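PDB 6TA8: tyrocidine synthase 2 from Brevibacillus parabrevis, which belongs to the modular nonribosomal peptide synthetases and is seen here as a portion built on the condensation-domain fold. Local coordinates for residues L71-F76 against E107-Y112; V145-F150 against L158-H163; F76-E81 against I192-K197. One frame throughout, in Å; residues are numbered along the deposited sequence.

Contact 1 of 3, residues L71-F76 against E107-Y112; sequences LVRQAF and ERFRFY
Beside Phe109, whose ring lies against Phe76, the neighbouring Arg108 sends NH1 between two acceptors of helix 69-82: it forms a salt bridge with Glu81 and a hydrogen bond to Gln77 O. Across the contact itself the meetings are van der Waals and CH-pi. Phe109 CG sits between its own backbone N and carbonyl carbon (chi1 62°), and this turns the ring toward the helix until Phe76 CB rests over its centre, 3.7 Å from the ring centroid. The rings of Phe76 and Phe109 are inclined by 40° with centroids 5.8 Å apart. The arrangement has helix 69-82 packed against outermost strand 110-115 of a mixed sheet and the loop leading into it, in the condensation-domain fold. A turn earlier, Arg73 runs across Phe111: its CG makes a CH-pi contact over one face, 4.1 Å from the centroid. A bend at chi3 (69°) then carries NH1 back to Phe111 CB, 3.4 Å away, with the guanidinium steeply inclined to the ring. Val72 comes in from the rim instead, its CG1 standing 4.0 Å from Phe111 CE1, near the ring plane. Val72 also touches Leu158, and Phe76 touches Val160, both on strand 155-163.

Contact 2 of 3, residues V145-F150 against L158-H163; sequences VHVALF and LLVAIH
Val147 CG1 and Leu158 CG each stand opposite their own backbone N (chi1 -173° and -171°), and from these positions Val147 CG1 meets Leu158 CD1 at 3.7 Å although the two residues are diagonal rather than paired. The same CD1 approaches Leu149 CB, its true cross-strand neighbour, at 4.0 Å. On this face Val145 and Ile162 run alongside each other, with Val145 CG1 4.1 Å from Ile162 CG1. Strands 145-152 and 155-163 form an antiparallel beta hairpin in the middle of the sheet, and its two hydrogen-bonded pairs are His146 with Ala161 and Ala148 with Leu159. Each pair is closed by two nearly straight bonds, among them Ala148 N to Leu159 O at 2.8 Å and His146 N to Ala161 O at 2.9 Å. The opposite face carries Ala148, Leu159 and Phe150. There Ala148 CB touches Leu159 CB at 4.0 Å, and the ring of Phe150 presents its edge to that methylene, with CE2 3.9 Å from Leu159 CB. Helix 122-134 packs on this face; on the other, Trp172 of helix 169-187 packs on Val160 and Ile162, and Phe179 on Leu158. Strand 155-163 ends at His163, the first residue of the family's HHxxxDG signature.

Contact 3 of 3, residues F76-E81 against I192-K197; sequences FQQIVE and IVLPKK
The chain at 192-197, without regular secondary structure, passes the last turns of helix 69-82, with CA atoms 7.1 Å apart at Gln78 and Ile192 and 8.3 Å at Ile79 and Leu194. Gln78 makes the largest contribution. Its CG is anti to the backbone N (chi1 -174°), and the chain then bends at chi2 (68°), laying the aliphatic part along Ile192 as the two side chains run alongside, pointing opposite ways. Gln78 CG comes to 3.6 Å from Ile192 CG2. From the next-but-one residue, Leu194 CD1 reaches the same methylene carbon, 4.1 Å from Gln78 CG, and lies 4.4 Å from Ile79 CA. In this alpha/beta fold the segment belongs to the connection between helices 169-187 and 201-212, which here packs back on a helix from much earlier in the chain; Ile79 and Ile192 both also touch helix 169-187. A water joins the polar parts weakly, accepting from Gln78 NE2 at 3.0 Å and from Leu194 N at 3.4 Å. Farther along, the extended side chain of Lys197 brings NZ to 3.7 Å from Glu81 O, a long approach. The ammonium group has its polar partners in Asp84, by a salt bridge, and Gly29 O.

In the fold
Helix 69-82 joins contacts 1 and 3, whose centres lie about 12 Å apart and whose ranges overlap at Phe76, although that residue touches 107-112 and not 192-197. Contact 1 takes the helix to the edge strand of the sheet, contact 3 to the connection after helix 169-187; Gln74 O lies 3.3 Å from Ile192 CD1 between them. Contacts 1 and 2, about 9 Å apart between centres, meet within the sheet, where Tyr112 N and Val147 O, 2.7 Å apart, probably hydrogen-bond. Phe76 also spans to contact 2, its CZ 3.7 Å from Val160 CG2, although the centres of contacts 2 and 3 are about 17 Å apart. Contact 2 is nested within the loop closed by contact 3.

Contact 1 of 3, residues L71-F76 against E107-Y112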
loop_
_atom_site.group_PDB
_atom_site.type_symbol
_atom_site.label_atom_id
_atom_site.label_comp_id
_atom_site.label_asym_id
_atom_site.label_seq_id
_atom_site.Cartn_x
_atom_site.Cartn_y
_atom_site.Cartn_z
ATOM N N LEU A 71 0.066 3.668 -29.246
ATOM C CA LEU A 71 -0.940 2.867 -28.560
ATOM C C LEU A 71 -0.872 3.013 -27.047
ATOM O O LEU A 71 -1.915 2.988 -26.382
ATOM C CB LEU A 71 -0.778 1.394 -28.934
ATOM C CG LEU A 71 -1.524 0.900 -30.170
ATOM C CD1 LEU A 71 -0.952 1.504 -31.443
ATOM C CD2 LEU A 71 -1.455 -0.606 -30.222
ATOM N N VAL A 72 0.333 3.152 -26.490
ATOM C CA VAL A 72 0.473 3.391 -25.056
ATOM C C VAL A 72 -0.149 4.729 -24.683
ATOM O O VAL A 72 -0.838 4.849 -23.662
ATOM C CB VAL A 72 1.956 3.320 -24.645
ATOM C CG1 VAL A 72 2.137 3.703 -23.182
ATOM C CG2 VAL A 72 2.515 1.931 -24.909
ATOM N N ARG A 73 0.076 5.755 -25.506
ATOM C CA ARG A 73 -0.534 7.055 -25.250
ATOM C C ARG A 73 -2.049 6.987 -25.382
ATOM O O ARG A 73 -2.776 7.540 -24.548
ATOM C CB ARG A 73 0.041 8.106 -26.201
ATOM C CG ARG A 73 1.521 8.384 -25.998
ATOM C CD ARG A 73 2.056 9.325 -27.064
ATOM N NE ARG A 73 1.523 10.676 -26.914
ATOM C CZ ARG A 73 2.141 11.652 -26.260
ATOM N NH1 ARG A 73 3.320 11.429 -25.692
ATOM N NH2 ARG A 73 1.583 12.852 -26.170
ATOM N N GLN A 74 -2.546 6.308 -26.420
ATOM C CA GLN A 74 -3.988 6.182 -26.601
ATOM C C GLN A 74 -4.631 5.410 -25.458
ATOM O O GLN A 74 -5.775 5.693 -25.083
ATOM C CB GLN A 74 -4.294 5.504 -27.938
ATOM C CG GLN A 74 -5.729 5.676 -28.408
ATOM C CD GLN A 74 -5.968 5.086 -29.784
ATOM O OE1 GLN A 74 -5.266 4.168 -30.210
ATOM N NE2 GLN A 74 -6.964 5.612 -30.488
ATOM N N ALA A 75 -3.916 4.438 -24.890
ATOM C CA ALA A 75 -4.447 3.696 -23.753
ATOM C C ALA A 75 -4.508 4.571 -22.509
ATOM O O ALA A 75 -5.526 4.602 -21.807
ATOM C CB ALA A 75 -3.598 2.450 -23.497
ATOM N N PHE A 76 -3.427 5.302 -22.222
ATOM C CA PHE A 76 -3.398 6.134 -21.024
ATOM C C PHE A 76 -4.293 7.359 -21.162
ATOM O O PHE A 76 -4.828 7.845 -20.158
ATOM C CB PHE A 76 -1.961 6.549 -20.707
ATOM C CG PHE A 76 -1.195 5.518 -19.926
ATOM C CD1 PHE A 76 -1.325 5.437 -18.549
ATOM C CD2 PHE A 76 -0.355 4.625 -20.569
ATOM C CE1 PHE A 76 -0.626 4.487 -17.827
ATOM C CE2 PHE A 76 0.346 3.674 -19.854
ATOM C CZ PHE A 76 0.211 3.605 -18.481
ATOM N N GLU A 107 -3.324 18.415 -19.329
ATOM C CA GLU A 107 -2.655 17.196 -19.756
ATOM C C GLU A 107 -2.982 16.055 -18.803
ATOM O O GLU A 107 -3.015 16.231 -17.582
ATOM C CB GLU A 107 -1.144 17.411 -19.823
ATOM C CG GLU A 107 -0.480 16.715 -20.998
ATOM C CD GLU A 107 0.986 17.076 -21.135
ATOM O OE1 GLU A 107 1.741 16.895 -20.157
ATOM O OE2 GLU A 107 1.385 17.546 -22.222
ATOM N N ARG A 108 -3.220 14.876 -19.372
ATOM C CA ARG A 108 -3.661 13.731 -18.590
ATOM C C ARG A 108 -2.511 12.901 -18.037
ATOM O O ARG A 108 -2.702 12.201 -17.035
ATOM C CB ARG A 108 -4.583 12.850 -19.440
ATOM C CG ARG A 108 -5.762 13.620 -20.017
ATOM C CD ARG A 108 -6.677 12.744 -20.851
ATOM N NE ARG A 108 -7.780 13.516 -21.417
ATOM C CZ ARG A 108 -8.748 13.001 -22.166
ATOM N NH1 ARG A 108 -8.755 11.704 -22.443
ATOM N NH2 ARG A 108 -9.710 13.782 -22.638
ATOM N N PHE A 109 -1.330 12.970 -18.647
ATOM C CA PHE A 109 -0.167 12.240 -18.157
ATOM C C PHE A 109 1.078 12.777 -18.848
ATOM O O PHE A 109 1.004 13.376 -19.925
ATOM C CB PHE A 109 -0.302 10.729 -18.386
ATOM C CG PHE A 109 -0.411 10.337 -19.833
ATOM C CD1 PHE A 109 -1.609 10.470 -20.516
ATOM C CD2 PHE A 109 0.684 9.823 -20.509
ATOM C CE1 PHE A 109 -1.712 10.108 -21.844
ATOM C CE2 PHE A 109 0.588 9.459 -21.839
ATOM C CZ PHE A 109 -0.613 9.601 -22.506
ATOM N N ARG A 110 2.224 12.553 -18.211
ATOM C CA ARG A 110 3.518 12.950 -18.747
ATOM C C ARG A 110 4.216 11.728 -19.330
ATOM O O ARG A 110 4.364 10.708 -18.648
ATOM C CB ARG A 110 4.384 13.593 -17.663
ATOM C CG ARG A 110 5.596 14.336 -18.198
ATOM C CD ARG A 110 6.256 15.167 -17.111
ATOM N NE ARG A 110 7.400 15.921 -17.615
ATOM C CZ ARG A 110 7.338 17.179 -18.038
ATOM N NH1 ARG A 110 6.184 17.831 -18.017
ATOM N NH2 ARG A 110 8.431 17.787 -18.481
ATOM N N PHE A 111 4.644 11.836 -20.585
ATOM C CA PHE A 111 5.208 10.718 -21.326
ATOM C C PHE A 111 6.703 10.913 -21.541
ATOM O O PHE A 111 7.170 12.036 -21.758
ATOM C CB PHE A 111 4.509 10.551 -22.677
ATOM C CG PHE A 111 4.819 9.252 -23.364
ATOM C CD1 PHE A 111 4.174 8.085 -22.990
ATOM C CD2 PHE A 111 5.754 9.198 -24.384
ATOM C CE1 PHE A 111 4.457 6.888 -23.620
ATOM C CE2 PHE A 111 6.041 8.004 -25.018
ATOM C CZ PHE A 111 5.392 6.847 -24.635
ATOM N N TYR A 112 7.447 9.810 -21.481
ATOM C CA TYR A 112 8.885 9.798 -21.717
ATOM C C TYR A 112 9.204 8.681 -22.698
ATOM O O TYR A 112 8.724 7.555 -22.535
ATOM C CB TYR A 112 9.669 9.592 -20.415
ATOM C CG TYR A 112 9.522 10.705 -19.401
ATOM C CD1 TYR A 112 8.382 10.807 -18.612
ATOM C CD2 TYR A 112 10.529 11.642 -19.218
ATOM C CE1 TYR A 112 8.246 11.818 -17.680
ATOM C CE2 TYR A 112 10.403 12.657 -18.287
ATOM C CZ TYR A 112 9.259 12.740 -17.520
ATOM O OH TYR A 112 9.127 13.747 -16.592
#

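Contact 2 of 3, residues V145-F150 against L158-H163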
loop_
_atom_site.group_PDB
_atom_site.type_symbol
_atom_site.label_atom_id
_atom_site.label_comp_id
_atom_site.label_asym_id
_atom_site.label_seq_id
_atom_site.Cartn_x
_atom_site.Cartn_y
_atom_site.Cartn_z
ATOM N N VAL A 145 0.616 11.301 -13.091
ATOM C CA VAL A 145 0.935 10.050 -13.771
ATOM C C VAL A 145 2.096 10.303 -14.725
ATOM O O VAL A 145 2.005 11.164 -15.611
ATOM C CB VAL A 145 -0.281 9.489 -14.523
ATOM C CG1 VAL A 145 0.062 8.154 -15.165
ATOM C CG2 VAL A 145 -1.466 9.347 -13.580
ATOM N N HIS A 146 3.181 9.553 -14.549
ATOM C CA HIS A 146 4.350 9.620 -15.419
ATOM C C HIS A 146 4.540 8.264 -16.083
ATOM O O HIS A 146 4.662 7.245 -15.395
ATOM C CB HIS A 146 5.605 10.010 -14.634
ATOM C CG HIS A 146 5.704 11.474 -14.337
ATOM N ND1 HIS A 146 4.601 12.255 -14.068
ATOM C CD2 HIS A 146 6.776 12.297 -14.261
ATOM C CE1 HIS A 146 4.989 13.498 -13.843
ATOM N NE2 HIS A 146 6.304 13.550 -13.953
ATOM N N VAL A 147 4.565 8.251 -17.413
ATOM C CA VAL A 147 4.748 7.032 -18.192
ATOM C C VAL A 147 6.050 7.153 -18.970
ATOM O O VAL A 147 6.268 8.147 -19.673
ATOM C CB VAL A 147 3.562 6.779 -19.142
ATOM C CG1 VAL A 147 3.700 5.423 -19.813
ATOM C CG2 VAL A 147 2.246 6.871 -18.383
ATOM N N ALA A 148 6.912 6.147 -18.843
ATOM C CA ALA A 148 8.215 6.149 -19.494
ATOM C C ALA A 148 8.402 4.849 -20.258
ATOM O O ALA A 148 8.202 3.765 -19.703
ATOM C CB ALA A 148 9.343 6.332 -18.477
ATOM N N LEU A 149 8.789 4.962 -21.526
ATOM C CA LEU A 149 9.023 3.813 -22.390
ATOM C C LEU A 149 10.512 3.730 -22.701
ATOM O O LEU A 149 11.085 4.667 -23.267
ATOM C CB LEU A 149 8.206 3.922 -23.677
ATOM C CG LEU A 149 8.454 2.846 -24.737
ATOM C CD1 LEU A 149 8.155 1.461 -24.182
ATOM C CD2 LEU A 149 7.622 3.121 -25.981
ATOM N N PHE A 150 11.133 2.613 -22.329
ATOM C CA PHE A 150 12.553 2.373 -22.564
ATOM C C PHE A 150 12.685 1.246 -23.580
ATOM O O PHE A 150 12.444 0.078 -23.255
ATOM C CB PHE A 150 13.274 2.026 -21.262
ATOM C CG PHE A 150 13.109 3.057 -20.182
ATOM C CD1 PHE A 150 13.965 4.143 -20.103
ATOM C CD2 PHE A 150 12.099 2.935 -19.240
ATOM C CE1 PHE A 150 13.816 5.090 -19.108
ATOM C CE2 PHE A 150 11.946 3.880 -18.243
ATOM C CZ PHE A 150 12.805 4.958 -18.177
ATOM N N LEU A 158 8.393 -0.472 -19.861
ATOM C CA LEU A 158 7.415 0.590 -19.649
ATOM C C LEU A 158 7.309 0.870 -18.155
ATOM O O LEU A 158 6.868 0.008 -17.387
ATOM C CB LEU A 158 6.056 0.209 -20.232
ATOM C CG LEU A 158 5.015 1.331 -20.267
ATOM C CD1 LEU A 158 5.450 2.438 -21.216
ATOM C CD2 LEU A 158 3.648 0.789 -20.657
ATOM N N LEU A 159 7.709 2.071 -17.750
ATOM C CA LEU A 159 7.628 2.505 -16.362
ATOM C C LEU A 159 6.384 3.361 -16.172
ATOM O O LEU A 159 6.113 4.258 -16.978
ATOM C CB LEU A 159 8.878 3.293 -15.966
ATOM C CG LEU A 159 8.860 3.977 -14.597
ATOM C CD1 LEU A 159 8.781 2.948 -13.480
ATOM C CD2 LEU A 159 10.083 4.862 -14.429
ATOM N N VAL A 160 5.628 3.080 -15.113
ATOM C CA VAL A 160 4.405 3.810 -14.787
ATOM C C VAL A 160 4.514 4.226 -13.326
ATOM O O VAL A 160 4.302 3.409 -12.423
ATOM C CB VAL A 160 3.142 2.979 -15.032
ATOM C CG1 VAL A 160 1.903 3.782 -14.668
ATOM C CG2 VAL A 160 3.076 2.516 -16.482
ATOM N N ALA A 161 4.839 5.493 -13.086
ATOM C CA ALA A 161 4.998 6.031 -11.742
ATOM C C ALA A 161 3.863 7.001 -11.445
ATOM O O ALA A 161 3.612 7.927 -12.223
ATOM C CB ALA A 161 6.348 6.732 -11.585
ATOM N N ILE A 162 3.179 6.783 -10.324
ATOM C CA ILE A 162 2.050 7.605 -9.909
ATOM C C ILE A 162 2.234 7.981 -8.447
ATOM O O ILE A 162 2.611 7.139 -7.624
ATOM C CB ILE A 162 0.703 6.877 -10.111
ATOM C CG1 ILE A 162 0.598 6.317 -11.530
ATOM C CG2 ILE A 162 -0.458 7.814 -9.828
ATOM C CD1 ILE A 162 -0.671 5.543 -11.779
ATOM N N HIS A 163 1.967 9.245 -8.126
ATOM C CA HIS A 163 2.039 9.697 -6.743
ATOM C C HIS A 163 1.066 8.905 -5.878
ATOM O O HIS A 163 -0.062 8.617 -6.285
ATOM C CB HIS A 163 1.728 11.192 -6.658
ATOM C CG HIS A 163 2.211 11.838 -5.398
ATOM N ND1 HIS A 163 1.474 11.843 -4.232
ATOM C CD2 HIS A 163 3.358 12.504 -5.121
ATOM C CE1 HIS A 163 2.147 12.482 -3.292
ATOM N NE2 HIS A 163 3.293 12.894 -3.804
#

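Contact 3 of 3, residues F76-E81 against I192-K197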
loop_
_atom_site.group_PDB
_atom_site.type_symbol
_atom_site.label_atom_id
_atom_site.label_comp_id
_atom_site.label_asym_id
_atom_site.label_seq_id
_atom_site.Cartn_x
_atom_site.Cartn_y
_atom_site.Cartn_z
ATOM N N PHE A 76 -3.427 5.302 -22.222
ATOM C CA PHE A 76 -3.398 6.134 -21.024
ATOM C C PHE A 76 -4.293 7.359 -21.162
ATOM O O PHE A 76 -4.828 7.845 -20.158
ATOM C CB PHE A 76 -1.961 6.549 -20.707
ATOM C CG PHE A 76 -1.195 5.518 -19.926
ATOM C CD1 PHE A 76 -1.325 5.437 -18.549
ATOM C CD2 PHE A 76 -0.355 4.625 -20.569
ATOM C CE1 PHE A 76 -0.626 4.487 -17.827
ATOM C CE2 PHE A 76 0.346 3.674 -19.854
ATOM C CZ PHE A 76 0.211 3.605 -18.481
ATOM N N GLN A 77 -4.470 7.873 -22.382
ATOM C CA GLN A 77 -5.423 8.960 -22.586
ATOM C C GLN A 77 -6.834 8.539 -22.196
ATOM O O GLN A 77 -7.623 9.369 -21.728
ATOM C CB GLN A 77 -5.393 9.426 -24.042
ATOM C CG GLN A 77 -4.217 10.327 -24.390
ATOM C CD GLN A 77 -4.409 11.750 -23.912
ATOM O OE1 GLN A 77 -5.530 12.256 -23.866
ATOM N NE2 GLN A 77 -3.311 12.407 -23.554
ATOM N N GLN A 78 -7.167 7.261 -22.378
ATOM C CA GLN A 78 -8.474 6.759 -21.976
ATOM C C GLN A 78 -8.504 6.365 -20.504
ATOM O O GLN A 78 -9.543 6.513 -19.849
ATOM C CB GLN A 78 -8.868 5.565 -22.849
ATOM C CG GLN A 78 -10.276 5.047 -22.604
ATOM C CD GLN A 78 -11.346 6.028 -23.039
ATOM O OE1 GLN A 78 -11.112 6.883 -23.895
ATOM N NE2 GLN A 78 -12.531 5.908 -22.452
ATOM N N ILE A 79 -7.385 5.871 -19.970
ATOM C CA ILE A 79 -7.338 5.470 -18.567
ATOM C C ILE A 79 -7.528 6.679 -17.660
ATOM O O ILE A 79 -8.355 6.662 -16.740
ATOM C CB ILE A 79 -6.018 4.740 -18.263
ATOM C CG1 ILE A 79 -6.027 3.340 -18.879
ATOM C CG2 ILE A 79 -5.782 4.665 -16.764
ATOM C CD1 ILE A 79 -4.739 2.579 -18.671
ATOM N N VAL A 80 -6.767 7.748 -17.907
ATOM C CA VAL A 80 -6.843 8.930 -17.055
ATOM C C VAL A 80 -8.188 9.630 -17.212
ATOM O O VAL A 80 -8.678 10.269 -16.272
ATOM C CB VAL A 80 -5.665 9.875 -17.360
ATOM C CG1 VAL A 80 -5.647 11.038 -16.393
ATOM C CG2 VAL A 80 -4.352 9.113 -17.285
ATOM N N GLU A 81 -8.812 9.522 -18.387
ATOM C CA GLU A 81 -10.160 10.056 -18.553
ATOM C C GLU A 81 -11.184 9.199 -17.816
ATOM O O GLU A 81 -12.140 9.725 -17.234
ATOM C CB GLU A 81 -10.506 10.156 -20.039
ATOM C CG GLU A 81 -11.970 9.900 -20.364
ATOM C CD GLU A 81 -12.372 10.435 -21.725
ATOM O OE1 GLU A 81 -13.560 10.784 -21.900
ATOM O OE2 GLU A 81 -11.502 10.505 -22.618
ATOM N N ILE A 192 -11.429 2.456 -27.619
ATOM C CA ILE A 192 -11.197 1.882 -26.299
ATOM C C ILE A 192 -12.456 2.028 -25.453
ATOM O O ILE A 192 -12.933 3.141 -25.205
ATOM C CB ILE A 192 -9.988 2.540 -25.620
ATOM C CG1 ILE A 192 -8.768 2.461 -26.540
ATOM C CG2 ILE A 192 -9.706 1.872 -24.284
ATOM C CD1 ILE A 192 -7.526 3.099 -25.970
ATOM N N VAL A 193 -12.998 0.897 -25.006
ATOM C CA VAL A 193 -14.193 0.857 -24.170
ATOM C C VAL A 193 -13.831 0.108 -22.895
ATOM O O VAL A 193 -13.570 -1.102 -22.928
ATOM C CB VAL A 193 -15.377 0.190 -24.883
ATOM C CG1 VAL A 193 -16.576 0.092 -23.949
ATOM C CG2 VAL A 193 -15.739 0.961 -26.145
ATOM N N LEU A 194 -13.812 0.819 -21.779
ATOM C CA LEU A 194 -13.512 0.258 -20.473
ATOM C C LEU A 194 -14.797 -0.020 -19.709
ATOM O O LEU A 194 -15.850 0.543 -20.021
ATOM C CB LEU A 194 -12.618 1.221 -19.681
ATOM C CG LEU A 194 -11.239 1.482 -20.295
ATOM C CD1 LEU A 194 -10.425 2.441 -19.437
ATOM C CD2 LEU A 194 -10.486 0.176 -20.505
ATOM N N PRO A 195 -14.756 -0.904 -18.707
ATOM C CA PRO A 195 -15.973 -1.222 -17.950
ATOM C C PRO A 195 -16.595 0.011 -17.309
ATOM O O PRO A 195 -15.975 1.070 -17.189
ATOM C CB PRO A 195 -15.480 -2.210 -16.887
ATOM C CG PRO A 195 -14.292 -2.852 -17.508
ATOM C CD PRO A 195 -13.631 -1.778 -18.327
ATOM N N LYS A 196 -17.849 -0.149 -16.891
ATOM C CA LYS A 196 -18.605 0.957 -16.320
ATOM C C LYS A 196 -17.921 1.495 -15.069
ATOM O O LYS A 196 -17.292 0.755 -14.307
ATOM C CB LYS A 196 -20.029 0.509 -15.986
ATOM C CG LYS A 196 -20.877 0.165 -17.200
ATOM C CD LYS A 196 -21.274 1.413 -17.973
ATOM C CE LYS A 196 -22.158 1.069 -19.161
ATOM N NZ LYS A 196 -21.443 0.223 -20.155
ATOM N N LYS A 197 -18.046 2.803 -14.863
ATOM C CA LYS A 197 -17.450 3.436 -13.697
ATOM C C LYS A 197 -18.213 3.061 -12.434
ATOM O O LYS A 197 -19.446 3.028 -12.416
ATOM C CB LYS A 197 -17.443 4.957 -13.851
ATOM C CG LYS A 197 -16.618 5.487 -15.010
ATOM C CD LYS A 197 -16.478 6.998 -14.905
ATOM C CE LYS A 197 -15.826 7.590 -16.140
ATOM N NZ LYS A 197 -15.541 9.040 -15.955
HETATM O O HOH W 1 -14.591 4.088 -21.366
#